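Local coordinates for sialidase domain-containing protein (Dyadobacter fermentans, PDB 5HX0) that is of unknown function but folds as a six-bladed beta-propeller of the non-viral sialidase type and may bind or process glycans, at residues 72-77 against 127-132; 136-141 against 172-177; 184-189 against 245-250; 217-222 against 241-246. One frame throughout, in Å; residues are numbered along the deposited sequence.

How the interactions relate
All four contacts belong to three consecutive blades of a beta-propeller. Interactions 1 and 3 join one blade to the next, whereas interactions 2 and 4 pair strands within a blade. Interaction 1, nearest the centre of the chain, is wholly buried and rests on packing without a cross-contact hydrogen bond. Interaction 2 takes the next strand of the same sheet, 137-145, and adds four backbone hydrogen bonds. Interactions 3 and 4 both lie farther out. Interaction 3, only partly buried, combines apolar packing with a bridging water. Interaction 4 is mostly buried and repeats the antiparallel pairing of interaction 2, with a salt bridge at its more exposed margin; it shares Lys-245 and Gly-246 with interaction 3.

Interaction 1 (72-77 against 127-132); sequences VLAFRR and PCLLQL
Pro-127 and Leu-129 pack on Ala-74 and on the backbone around it, by van der Waals contact alone and with no hydrogen bond across the pair. The Pro-127 ring lies on the backbone of 72-77: its CG is 3.5 Å from the CA of Phe-75, while its CD reaches the backbone N of Arg-76 at 3.7 Å. A proline suits the place because its compact, rigid ring can rest on a peptide chain without presenting an N-H that would need a partner. Ala-74 points its methyl between Pro-127 and Leu-129, with CB 3.9 Å from Pro-127 CG and 3.7 Å from Leu-129 CD1. Leu-129 has its CG beside the backbone N (chi1 -60°), which sends CD1 across to Ala-74 and also to within 3.7 Å of the carbonyl O of Val-72.

Strand 71-79 is the second strand of one propeller blade and strand 123-131 the first strand of the following blade, so the contact belongs to the face-to-face packing of neighbouring blades. A small alanine here lets the two sheets come close.

Polar groups are served from outside the pair. Ser-62, on the first strand of the earlier blade, uses its OG to bond both Pro-127 O and Leu-129 N, linking the blades directly. Arg-76 leads its side chain away from 127-132, and its NE hydrogen-bonds to Gln-125 OE1.

Interaction 2 (136-141 against 172-177); sequences TILCAS and VLRSTD
Arg-174 lies alongside Leu-138, and the two side chains run the same way from a non-hydrogen-bonded pair of an antiparallel sheet. The arginine CB leaves the strand on the face shared with Leu-138, Ala-140 and Val-172. Its CG then meets Leu-138 CD2 at 3.4 Å, and CD passes the same methyl at 3.7 Å. The chain stays extended as far as NE (chi2 164°, chi3 170°), which keeps its aliphatic part against the leucine. NE is still beside Leu-138 CD2, but its polar partner is the backbone O of Lys-245 in the next blade. At the tip, the Thr-136 methyl CG2 sits 3.9 Å above one face of the guanidinium, toward its rim. Arginine fits here because its methylene part packs on a buried leucine while its charged end reaches a neighbouring carbonyl.

The backbones are joined by two hydrogen-bonded pairs. Ile-137 and Ser-175 exchange nearly straight bonds, N to O 2.9 Å from Ile-137 to Ser-175 and 2.8 Å in return. Cys-139 and Leu-173 do likewise, and here both donors are tilted from the carbonyl planes. Val-172 lays CG1 near the carbonyl of Cys-139 and CG2 by Ala-140, whose small side chain leaves room for Trp-222 of the following blade.

At the end of the strand, Ser-175 OG accepts from Asp-177 N in an ST turn and also bonds to Gly-179 and Ser-181. With Trp-182, this sequence forms an Asp box, the turn joining the third and fourth strands of a blade in sialidase-type propellers.

Interaction 3 (184-189 against 245-250); sequences GPLYPP and KGLTWK
Leu-186 reaches across to Gly-246 and Leu-247 through a single methyl. Its CD1 lies 3.7 Å from the carbonyl O of Gly-246 and 4.0 Å from Leu-247 CD2, and the two leucine side chains meet at a slant. Leu-247 is largely exposed, yet its branched end turns back to close the margin of this patch.

Trp-249 and Pro-189 form the second patch, their side chains at about a right angle to each other. Pro-189 CD approaches Trp-249 CB at 3.6 Å, and CG of the same proline lies 3.7 Å from Trp-249 O, so the ring packs at the root of the indole. With its CG beside the backbone N (chi1 -60°), the tryptophan sends its large ring inward to meet Trp-222 and Ile-220 of its own blade.

Trp-249 closes the Asp box that begins at Ser-242 and includes Asp-244, Gly-246 and Thr-248; this turn connects the last two strands of its blade and here abuts the outermost strand of the preceding one. Gly-246 suits its place because its backbone angles (phi 91°) are ones a side chain would strain.

Between the patches, one water donates to Leu-247 O at 2.7 Å and, at 3.3 Å, to Tyr-187 O.

Interaction 4 (217-222 against 241-246); sequences NGRILW and ISDDKG
The guanidinium of Arg-219 has the Ile-241 CG2 methyl over one face and Asp-243 OD1 at its edge. NE donates to Asp-243 OD1 at 3.1 Å, with the oxygen close to the guanidinium plane and met on its syn side. The two flat groups are turned 50° apart, and the NH2 bonds to OD1 and OD2 are weak. A bend at chi3 (-63°) brings the arginine tip round to this partner, while its CD and NE pass over the isoleucine methyl.

Next to the salt bridge along the hairpin of strands 220-229 and 234-242, Ile-220 and Ser-242 bond both ways through their backbones, Ile-220 N to Ser-242 O at 3.0 Å and Ser-242 N to Ile-220 O at 2.9 Å. Ile-220 extends CD1 to Gly-246 N at 3.6 Å, covering the turn. Ser-242 OG accepts from Gly-246 N at 2.9 Å and also bonds to Thr-248 O, which ties the turn to the strand end.

One water donates to Gly-218 O and Ser-242 O and accepts from Lys-245 N; another joins Gly-218 O to Lys-245 NZ, which also pairs with Asp-134. Asp-243 probably offsets part of the arginine's charge; an acetate ion, probably from the crystallisation liquor, lies close to the Arg-219 side chain, consistent with some positive charge remaining for a second anion.

Interaction 1 (72-77 against 127-132)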
loop_
_atom_site.group_PDB
_atom_site.type_symbol
_atom_site.label_atom_id
_atom_site.label_comp_id
_atom_site.label_asym_id
_atom_site.label_seq_id
_atom_site.Cartn_x
_atom_site.Cartn_y
_atom_site.Cartn_z
ATOM N N VAL A 72 11.038 14.268 -10.542
ATOM C CA VAL A 72 10.250 13.258 -9.839
ATOM C C VAL A 72 10.315 11.978 -10.656
ATOM O O VAL A 72 9.863 11.955 -11.807
ATOM C CB VAL A 72 8.789 13.697 -9.656
ATOM C CG1 VAL A 72 8.030 12.619 -8.829
ATOM C CG2 VAL A 72 8.721 15.056 -8.992
ATOM N N LEU A 73 10.846 10.907 -10.072
ATOM C CA LEU A 73 10.922 9.626 -10.770
ATOM C C LEU A 73 10.060 8.597 -10.044
ATOM O O LEU A 73 10.279 8.321 -8.856
ATOM C CB LEU A 73 12.374 9.144 -10.899
ATOM C CG LEU A 73 12.622 7.787 -11.589
ATOM C CD1 LEU A 73 14.044 7.749 -12.181
ATOM C CD2 LEU A 73 12.448 6.596 -10.652
ATOM N N ALA A 74 9.104 8.018 -10.775
ATOM C CA ALA A 74 8.184 7.010 -10.243
ATOM C C ALA A 74 8.678 5.635 -10.649
ATOM O O ALA A 74 9.213 5.471 -11.749
ATOM C CB ALA A 74 6.770 7.213 -10.789
ATOM N N PHE A 75 8.501 4.650 -9.768
ATOM C CA PHE A 75 8.846 3.284 -10.133
ATOM C C PHE A 75 8.011 2.311 -9.316
ATOM O O PHE A 75 7.332 2.677 -8.350
ATOM C CB PHE A 75 10.362 2.991 -9.972
ATOM C CG PHE A 75 10.888 3.167 -8.560
ATOM C CD1 PHE A 75 11.178 4.436 -8.069
ATOM C CD2 PHE A 75 11.132 2.069 -7.750
ATOM C CE1 PHE A 75 11.683 4.623 -6.793
ATOM C CE2 PHE A 75 11.645 2.241 -6.465
ATOM C CZ PHE A 75 11.924 3.511 -5.988
ATOM N N ARG A 76 8.027 1.065 -9.768
ATOM C CA ARG A 76 7.383 -0.039 -9.066
ATOM C C ARG A 76 8.356 -0.591 -8.039
ATOM O O ARG A 76 9.488 -0.950 -8.385
ATOM C CB ARG A 76 6.994 -1.150 -10.052
ATOM C CG ARG A 76 6.367 -2.407 -9.387
ATOM C CD ARG A 76 6.229 -3.532 -10.434
ATOM N NE ARG A 76 5.522 -4.726 -9.929
ATOM C CZ ARG A 76 6.115 -5.750 -9.317
ATOM N NH1 ARG A 76 7.435 -5.741 -9.091
ATOM N NH2 ARG A 76 5.388 -6.792 -8.917
ATOM N N ARG A 77 7.907 -0.697 -6.789
ATOM C CA ARG A 77 8.699 -1.334 -5.744
ATOM C C ARG A 77 7.923 -2.496 -5.142
ATOM O O ARG A 77 6.748 -2.351 -4.785
ATOM C CB ARG A 77 9.115 -0.342 -4.652
ATOM C CG ARG A 77 10.169 -0.957 -3.727
ATOM C CD ARG A 77 10.747 0.064 -2.745
ATOM N NE ARG A 77 9.779 0.375 -1.691
ATOM C CZ ARG A 77 10.086 0.965 -0.540
ATOM N NH1 ARG A 77 9.125 1.211 0.363
ATOM N NH2 ARG A 77 11.348 1.297 -0.288
ATOM N N PRO A 127 4.500 2.420 -13.322
ATOM C CA PRO A 127 3.909 3.770 -13.303
ATOM C C PRO A 127 4.448 4.589 -14.463
ATOM O O PRO A 127 5.659 4.720 -14.636
ATOM C CB PRO A 127 4.371 4.347 -11.958
ATOM C CG PRO A 127 5.733 3.609 -11.712
ATOM C CD PRO A 127 5.544 2.225 -12.292
ATOM N N CYS A 128 3.545 5.166 -15.247
ATOM C CA CYS A 128 3.929 5.982 -16.389
ATOM C C CYS A 128 3.448 7.414 -16.163
ATOM O O CYS A 128 2.251 7.682 -16.240
ATOM C CB CYS A 128 3.341 5.373 -17.668
ATOM S SG CYS A 128 4.254 3.866 -18.078
ATOM N N LEU A 129 4.380 8.320 -15.892
ATOM C CA LEU A 129 4.082 9.720 -15.613
ATOM C C LEU A 129 3.956 10.534 -16.904
ATOM O O LEU A 129 4.754 10.381 -17.839
ATOM C CB LEU A 129 5.187 10.323 -14.738
ATOM C CG LEU A 129 5.444 9.710 -13.356
ATOM C CD1 LEU A 129 6.644 10.391 -12.646
ATOM C CD2 LEU A 129 4.190 9.835 -12.493
ATOM N N LEU A 130 2.955 11.415 -16.948
ATOM C CA LEU A 130 2.879 12.471 -17.962
ATOM C C LEU A 130 2.686 13.799 -17.241
ATOM O O LEU A 130 1.757 13.930 -16.441
ATOM C CB LEU A 130 1.715 12.266 -18.937
ATOM C CG LEU A 130 1.559 13.415 -19.967
ATOM C CD1 LEU A 130 2.758 13.457 -20.949
ATOM C CD2 LEU A 130 0.249 13.292 -20.741
ATOM N N GLN A 131 3.545 14.776 -17.510
ATOM C CA GLN A 131 3.351 16.118 -16.971
ATOM C C GLN A 131 2.833 17.026 -18.082
ATOM O O GLN A 131 3.509 17.194 -19.098
ATOM C CB GLN A 131 4.639 16.690 -16.389
ATOM C CG GLN A 131 4.449 18.109 -15.841
ATOM C CD GLN A 131 5.693 18.632 -15.175
ATOM O OE1 GLN A 131 5.684 18.929 -13.985
ATOM N NE2 GLN A 131 6.785 18.710 -15.930
ATOM N N LEU A 132 1.639 17.602 -17.887
ATOM C CA LEU A 132 1.089 18.556 -18.844
ATOM C C LEU A 132 1.777 19.914 -18.717
ATOM O O LEU A 132 2.353 20.251 -17.681
ATOM C CB LEU A 132 -0.420 18.741 -18.634
ATOM C CG LEU A 132 -1.243 17.444 -18.658
ATOM C CD1 LEU A 132 -2.744 17.750 -18.727
ATOM C CD2 LEU A 132 -0.822 16.565 -19.832
#

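Interaction 2 (136-141 against 172-177)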
loop_
_atom_site.group_PDB
_atom_site.type_symbol
_atom_site.label_atom_id
_atom_site.label_comp_id
_atom_site.label_asym_id
_atom_site.label_seq_id
_atom_site.Cartn_x
_atom_site.Cartn_y
_atom_site.Cartn_z
ATOM N N THR A 136 -0.345 19.750 -14.437
ATOM C CA THR A 136 -1.035 18.510 -14.090
ATOM C C THR A 136 -0.133 17.305 -14.330
ATOM O O THR A 136 0.601 17.254 -15.320
ATOM C CB THR A 136 -2.297 18.380 -14.938
ATOM O OG1 THR A 136 -3.143 19.516 -14.696
ATOM C CG2 THR A 136 -3.048 17.087 -14.615
ATOM N N ILE A 137 -0.192 16.318 -13.436
ATOM C CA ILE A 137 0.562 15.076 -13.624
ATOM C C ILE A 137 -0.406 13.910 -13.653
ATOM O O ILE A 137 -1.246 13.774 -12.757
ATOM C CB ILE A 137 1.624 14.866 -12.530
ATOM C CG1 ILE A 137 2.612 16.038 -12.498
ATOM C CG2 ILE A 137 2.375 13.518 -12.751
ATOM C CD1 ILE A 137 3.458 16.083 -11.212
ATOM N N LEU A 138 -0.294 13.083 -14.692
ATOM C CA LEU A 138 -1.006 11.815 -14.790
ATOM C C LEU A 138 -0.027 10.692 -14.490
ATOM O O LEU A 138 1.127 10.751 -14.917
ATOM C CB LEU A 138 -1.582 11.607 -16.185
ATOM C CG LEU A 138 -2.499 12.692 -16.759
ATOM C CD1 LEU A 138 -2.920 12.315 -18.173
ATOM C CD2 LEU A 138 -3.712 12.812 -15.879
ATOM N N CYS A 139 -0.490 9.667 -13.769
ATOM C CA CYS A 139 0.333 8.489 -13.486
ATOM C C CYS A 139 -0.484 7.253 -13.859
ATOM O O CYS A 139 -1.346 6.818 -13.093
ATOM C CB CYS A 139 0.778 8.451 -12.018
ATOM S SG CYS A 139 1.834 7.027 -11.647
ATOM N N ALA A 140 -0.211 6.693 -15.034
ATOM C CA ALA A 140 -0.908 5.500 -15.490
ATOM C C ALA A 140 -0.289 4.257 -14.866
ATOM O O ALA A 140 0.922 4.194 -14.605
ATOM C CB ALA A 140 -0.855 5.397 -17.016
ATOM N N SER A 141 -1.134 3.267 -14.603
ATOM C CA SER A 141 -0.641 2.008 -14.045
ATOM C C SER A 141 -1.580 0.892 -14.497
ATOM O O SER A 141 -2.506 1.116 -15.289
ATOM C CB SER A 141 -0.538 2.114 -12.515
ATOM O OG SER A 141 -0.022 0.918 -11.950
ATOM N N VAL A 172 -5.515 5.030 -13.574
ATOM C CA VAL A 172 -4.711 6.243 -13.711
ATOM C C VAL A 172 -4.958 7.120 -12.494
ATOM O O VAL A 172 -6.114 7.355 -12.117
ATOM C CB VAL A 172 -5.065 7.013 -15.002
ATOM C CG1 VAL A 172 -4.163 8.227 -15.174
ATOM C CG2 VAL A 172 -4.966 6.098 -16.209
ATOM N N LEU A 173 -3.884 7.588 -11.872
ATOM C CA LEU A 173 -3.965 8.600 -10.831
ATOM C C LEU A 173 -3.609 9.962 -11.415
ATOM O O LEU A 173 -2.846 10.075 -12.375
ATOM C CB LEU A 173 -3.017 8.263 -9.681
ATOM C CG LEU A 173 -3.295 6.802 -9.361
ATOM C CD1 LEU A 173 -2.057 6.126 -8.921
ATOM C CD2 LEU A 173 -4.410 6.669 -8.359
ATOM N N ARG A 174 -4.124 11.002 -10.778
ATOM C CA ARG A 174 -3.991 12.361 -11.276
ATOM C C ARG A 174 -3.635 13.292 -10.125
ATOM O O ARG A 174 -4.208 13.192 -9.037
ATOM C CB ARG A 174 -5.321 12.779 -11.910
ATOM C CG ARG A 174 -5.253 13.714 -13.025
ATOM C CD ARG A 174 -6.593 13.712 -13.784
ATOM N NE ARG A 174 -6.600 14.800 -14.743
ATOM C CZ ARG A 174 -6.969 16.035 -14.437
ATOM N NH1 ARG A 174 -7.384 16.316 -13.200
ATOM N NH2 ARG A 174 -6.935 16.986 -15.361
ATOM N N SER A 175 -2.701 14.206 -10.361
ATOM C CA SER A 175 -2.357 15.208 -9.366
ATOM C C SER A 175 -2.404 16.587 -9.997
ATOM O O SER A 175 -1.844 16.807 -11.077
ATOM C CB SER A 175 -0.981 14.966 -8.764
ATOM O OG SER A 175 -0.640 16.012 -7.864
ATOM N N THR A 176 -3.069 17.516 -9.310
ATOM C CA THR A 176 -3.072 18.916 -9.707
ATOM C C THR A 176 -2.297 19.787 -8.722
ATOM O O THR A 176 -2.385 21.021 -8.789
ATOM C CB THR A 176 -4.514 19.422 -9.856
ATOM O OG1 THR A 176 -5.215 19.192 -8.635
ATOM C CG2 THR A 176 -5.237 18.676 -10.976
ATOM N N ASP A 177 -1.531 19.178 -7.815
ATOM C CA ASP A 177 -0.740 19.941 -6.862
ATOM C C ASP A 177 0.725 19.539 -6.919
ATOM O O ASP A 177 1.422 19.559 -5.904
ATOM C CB ASP A 177 -1.293 19.819 -5.430
ATOM C CG ASP A 177 -1.393 18.378 -4.920
ATOM O OD1 ASP A 177 -0.796 17.432 -5.491
ATOM O OD2 ASP A 177 -2.061 18.201 -3.883
#

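Interaction 3 (184-189 against 245-250)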
loop_
_atom_site.group_PDB
_atom_site.type_symbol
_atom_site.label_atom_id
_atom_site.label_comp_id
_atom_site.label_asym_id
_atom_site.label_seq_id
_atom_site.Cartn_x
_atom_site.Cartn_y
_atom_site.Cartn_z
ATOM N N GLY A 184 -8.084 9.800 -7.635
ATOM C CA GLY A 184 -8.356 8.625 -8.436
ATOM C C GLY A 184 -8.326 7.399 -7.548
ATOM O O GLY A 184 -8.420 7.538 -6.337
ATOM N N PRO A 185 -8.212 6.194 -8.135
ATOM C CA PRO A 185 -7.949 5.963 -9.560
ATOM C C PRO A 185 -9.120 6.275 -10.468
ATOM O O PRO A 185 -10.289 6.124 -10.069
ATOM C CB PRO A 185 -7.643 4.467 -9.620
ATOM C CG PRO A 185 -8.475 3.879 -8.497
ATOM C CD PRO A 185 -8.474 4.934 -7.403
ATOM N N LEU A 186 -8.779 6.737 -11.668
ATOM C CA LEU A 186 -9.688 6.805 -12.798
ATOM C C LEU A 186 -9.441 5.581 -13.655
ATOM O O LEU A 186 -8.285 5.253 -13.936
ATOM C CB LEU A 186 -9.428 8.071 -13.615
ATOM C CG LEU A 186 -9.560 9.370 -12.834
ATOM C CD1 LEU A 186 -9.247 10.566 -13.712
ATOM C CD2 LEU A 186 -10.972 9.446 -12.267
ATOM N N TYR A 187 -10.512 4.915 -14.086
ATOM C CA TYR A 187 -10.342 3.714 -14.888
ATOM C C TYR A 187 -10.470 4.038 -16.369
ATOM O O TYR A 187 -11.479 4.634 -16.782
ATOM C CB TYR A 187 -11.357 2.657 -14.473
ATOM C CG TYR A 187 -11.071 2.197 -13.067
ATOM C CD1 TYR A 187 -10.104 1.225 -12.819
ATOM C CD2 TYR A 187 -11.722 2.762 -11.980
ATOM C CE1 TYR A 187 -9.814 0.823 -11.546
ATOM C CE2 TYR A 187 -11.443 2.351 -10.695
ATOM C CZ TYR A 187 -10.485 1.379 -10.485
ATOM O OH TYR A 187 -10.182 0.960 -9.212
ATOM N N PRO A 188 -9.475 3.708 -17.190
ATOM C CA PRO A 188 -9.619 3.897 -18.631
ATOM C C PRO A 188 -10.797 3.093 -19.149
ATOM O O PRO A 188 -11.229 2.124 -18.503
ATOM C CB PRO A 188 -8.293 3.369 -19.195
ATOM C CG PRO A 188 -7.308 3.581 -18.082
ATOM C CD PRO A 188 -8.102 3.297 -16.818
ATOM N N PRO A 189 -11.345 3.456 -20.301
ATOM C CA PRO A 189 -12.418 2.642 -20.873
ATOM C C PRO A 189 -11.900 1.261 -21.233
ATOM O O PRO A 189 -10.715 1.065 -21.524
ATOM C CB PRO A 189 -12.832 3.426 -22.123
ATOM C CG PRO A 189 -11.590 4.197 -22.507
ATOM C CD PRO A 189 -10.948 4.563 -21.196
ATOM N N LYS A 245 -7.836 16.507 -20.367
ATOM C CA LYS A 245 -6.621 16.417 -19.551
ATOM C C LYS A 245 -6.589 15.135 -18.716
ATOM O O LYS A 245 -6.145 15.118 -17.562
ATOM C CB LYS A 245 -6.456 17.664 -18.677
ATOM C CG LYS A 245 -6.161 18.923 -19.512
ATOM C CD LYS A 245 -6.089 20.169 -18.645
ATOM C CE LYS A 245 -5.934 21.432 -19.502
ATOM N NZ LYS A 245 -4.600 21.528 -20.174
ATOM N N GLY A 246 -7.046 14.040 -19.310
ATOM C CA GLY A 246 -6.929 12.741 -18.682
ATOM C C GLY A 246 -8.086 12.303 -17.808
ATOM O O GLY A 246 -7.972 11.261 -17.157
ATOM N N LEU A 247 -9.192 13.057 -17.757
ATOM C CA LEU A 247 -10.341 12.576 -16.992
ATOM C C LEU A 247 -11.044 11.434 -17.717
ATOM O O LEU A 247 -11.451 10.448 -17.088
ATOM C CB LEU A 247 -11.320 13.722 -16.711
ATOM C CG LEU A 247 -10.765 14.843 -15.815
ATOM C CD1 LEU A 247 -11.817 15.954 -15.640
ATOM C CD2 LEU A 247 -10.283 14.332 -14.441
ATOM N N THR A 248 -11.157 11.520 -19.037
ATOM C CA THR A 248 -11.803 10.474 -19.823
ATOM C C THR A 248 -11.051 10.294 -21.130
ATOM O O THR A 248 -10.329 11.183 -21.579
ATOM C CB THR A 248 -13.279 10.788 -20.138
ATOM O OG1 THR A 248 -13.343 11.883 -21.061
ATOM C CG2 THR A 248 -14.083 11.130 -18.854
ATOM N N TRP A 249 -11.263 9.137 -21.758
ATOM C CA TRP A 249 -10.571 8.734 -22.974
ATOM C C TRP A 249 -11.580 8.268 -24.012
ATOM O O TRP A 249 -12.570 7.619 -23.672
ATOM C CB TRP A 249 -9.572 7.602 -22.669
ATOM C CG TRP A 249 -8.533 8.022 -21.670
ATOM C CD1 TRP A 249 -8.583 7.898 -20.297
ATOM C CD2 TRP A 249 -7.284 8.645 -21.976
ATOM N NE1 TRP A 249 -7.426 8.418 -19.738
ATOM C CE2 TRP A 249 -6.617 8.880 -20.750
ATOM C CE3 TRP A 249 -6.664 9.036 -23.176
ATOM C CZ2 TRP A 249 -5.362 9.487 -20.693
ATOM C CZ3 TRP A 249 -5.413 9.643 -23.114
ATOM C CH2 TRP A 249 -4.780 9.857 -21.883
ATOM N N LYS A 250 -11.310 8.585 -25.278
ATOM C CA LYS A 250 -12.095 8.092 -26.400
ATOM C C LYS A 250 -11.198 7.301 -27.345
ATOM O O LYS A 250 -10.070 7.713 -27.637
ATOM C CB LYS A 250 -12.758 9.244 -27.169
ATOM C CG LYS A 250 -14.088 9.717 -26.597
ATOM C CD LYS A 250 -13.942 10.445 -25.281
ATOM C CE LYS A 250 -15.274 10.503 -24.544
ATOM N NZ LYS A 250 -15.087 10.867 -23.108
HETATM O O HOH W 1 -10.870 7.798 -17.223
#

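Interaction 4 (217-222 against 241-246)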
loop_
_atom_site.group_PDB
_atom_site.type_symbol
_atom_site.label_atom_id
_atom_site.label_comp_id
_atom_site.label_asym_id
_atom_site.label_seq_id
_atom_site.Cartn_x
_atom_site.Cartn_y
_atom_site.Cartn_z
ATOM N N ASN A 217 -2.381 20.907 -29.518
ATOM C CA ASN A 217 -3.687 21.473 -29.223
ATOM C C ASN A 217 -4.189 21.120 -27.829
ATOM O O ASN A 217 -5.345 21.404 -27.514
ATOM C CB ASN A 217 -4.712 21.033 -30.274
ATOM C CG ASN A 217 -4.862 19.529 -30.354
ATOM O OD1 ASN A 217 -4.352 18.798 -29.507
ATOM N ND2 ASN A 217 -5.567 19.057 -31.382
ATOM N N GLY A 218 -3.350 20.512 -26.989
ATOM C CA GLY A 218 -3.739 20.162 -25.633
ATOM C C GLY A 218 -4.404 18.804 -25.486
ATOM O O GLY A 218 -4.655 18.366 -24.355
ATOM N N ARG A 219 -4.709 18.137 -26.589
ATOM C CA ARG A 219 -5.241 16.785 -26.535
ATOM C C ARG A 219 -4.140 15.812 -26.091
ATOM O O ARG A 219 -2.967 16.001 -26.412
ATOM C CB ARG A 219 -5.800 16.458 -27.913
ATOM C CG ARG A 219 -5.760 15.061 -28.380
ATOM C CD ARG A 219 -6.431 15.017 -29.771
ATOM N NE ARG A 219 -7.849 15.393 -29.732
ATOM C CZ ARG A 219 -8.729 15.104 -30.691
ATOM N NH1 ARG A 219 -8.345 14.434 -31.770
ATOM N NH2 ARG A 219 -9.995 15.479 -30.568
ATOM N N ILE A 220 -4.506 14.792 -25.310
ATOM C CA ILE A 220 -3.529 13.811 -24.819
ATOM C C ILE A 220 -3.662 12.528 -25.624
ATOM O O ILE A 220 -4.755 11.955 -25.713
ATOM C CB ILE A 220 -3.711 13.507 -23.324
ATOM C CG1 ILE A 220 -3.725 14.800 -22.511
ATOM C CG2 ILE A 220 -2.553 12.584 -22.848
ATOM C CD1 ILE A 220 -3.974 14.548 -21.067
ATOM N N LEU A 221 -2.541 12.060 -26.161
ATOM C CA LEU A 221 -2.448 10.840 -26.951
ATOM C C LEU A 221 -1.935 9.709 -26.073
ATOM O O LEU A 221 -0.997 9.899 -25.303
ATOM C CB LEU A 221 -1.480 11.045 -28.120
ATOM C CG LEU A 221 -1.768 12.276 -28.959
ATOM C CD1 LEU A 221 -0.640 12.509 -29.944
ATOM C CD2 LEU A 221 -3.083 12.071 -29.679
ATOM N N TRP A 222 -2.526 8.527 -26.211
ATOM C CA TRP A 222 -2.119 7.378 -25.405
ATOM C C TRP A 222 -2.295 6.132 -26.255
ATOM O O TRP A 222 -3.424 5.812 -26.648
ATOM C CB TRP A 222 -2.964 7.277 -24.132
ATOM C CG TRP A 222 -2.484 6.261 -23.139
ATOM C CD1 TRP A 222 -1.259 5.655 -23.089
ATOM C CD2 TRP A 222 -3.247 5.725 -22.048
ATOM N NE1 TRP A 222 -1.207 4.774 -22.025
ATOM C CE2 TRP A 222 -2.416 4.806 -21.369
ATOM C CE3 TRP A 222 -4.553 5.947 -21.577
ATOM C CZ2 TRP A 222 -2.843 4.107 -20.243
ATOM C CZ3 TRP A 222 -4.980 5.257 -20.465
ATOM C CH2 TRP A 222 -4.130 4.341 -19.805
ATOM N N ILE A 241 -7.496 8.996 -27.033
ATOM C CA ILE A 241 -7.323 10.436 -27.000
ATOM C C ILE A 241 -8.172 10.997 -25.869
ATOM O O ILE A 241 -9.328 10.595 -25.697
ATOM C CB ILE A 241 -7.721 11.051 -28.355
ATOM C CG1 ILE A 241 -6.726 10.641 -29.451
ATOM C CG2 ILE A 241 -7.911 12.516 -28.207
ATOM C CD1 ILE A 241 -7.019 11.249 -30.807
ATOM N N SER A 242 -7.602 11.921 -25.095
ATOM C CA SER A 242 -8.335 12.612 -24.048
ATOM C C SER A 242 -8.403 14.099 -24.374
ATOM O O SER A 242 -7.367 14.730 -24.591
ATOM C CB SER A 242 -7.690 12.423 -22.676
ATOM O OG SER A 242 -8.426 13.187 -21.717
ATOM N N ASP A 243 -9.616 14.661 -24.374
ATOM C CA ASP A 243 -9.799 16.097 -24.536
ATOM C C ASP A 243 -10.095 16.803 -23.223
ATOM O O ASP A 243 -10.467 17.981 -23.240
ATOM C CB ASP A 243 -10.924 16.391 -25.535
ATOM C CG ASP A 243 -10.541 16.033 -26.953
ATOM O OD1 ASP A 243 -9.557 16.612 -27.468
ATOM O OD2 ASP A 243 -11.218 15.168 -27.545
ATOM N N ASP A 244 -9.954 16.121 -22.094
ATOM C CA ASP A 244 -10.209 16.769 -20.812
ATOM C C ASP A 244 -9.065 16.532 -19.844
ATOM O O ASP A 244 -9.273 16.388 -18.634
ATOM C CB ASP A 244 -11.542 16.315 -20.207
ATOM C CG ASP A 244 -11.698 14.816 -20.184
ATOM O OD1 ASP A 244 -10.674 14.099 -20.289
ATOM O OD2 ASP A 244 -12.857 14.349 -20.059
ATOM N N LYS A 245 -7.836 16.507 -20.367
ATOM C CA LYS A 245 -6.621 16.417 -19.551
ATOM C C LYS A 245 -6.589 15.135 -18.716
ATOM O O LYS A 245 -6.145 15.118 -17.562
ATOM C CB LYS A 245 -6.456 17.664 -18.677
ATOM C CG LYS A 245 -6.161 18.923 -19.512
ATOM C CD LYS A 245 -6.089 20.169 -18.645
ATOM C CE LYS A 245 -5.934 21.432 -19.502
ATOM N NZ LYS A 245 -4.600 21.528 -20.174
ATOM N N GLY A 246 -7.046 14.040 -19.310
ATOM C CA GLY A 246 -6.929 12.741 -18.682
ATOM C C GLY A 246 -8.086 12.303 -17.808
ATOM O O GLY A 246 -7.972 11.261 -17.157
HETATM O O HOH W 2 -3.689 19.497 -22.135
HETATM O O HOH W 3 -6.726 17.167 -22.939
#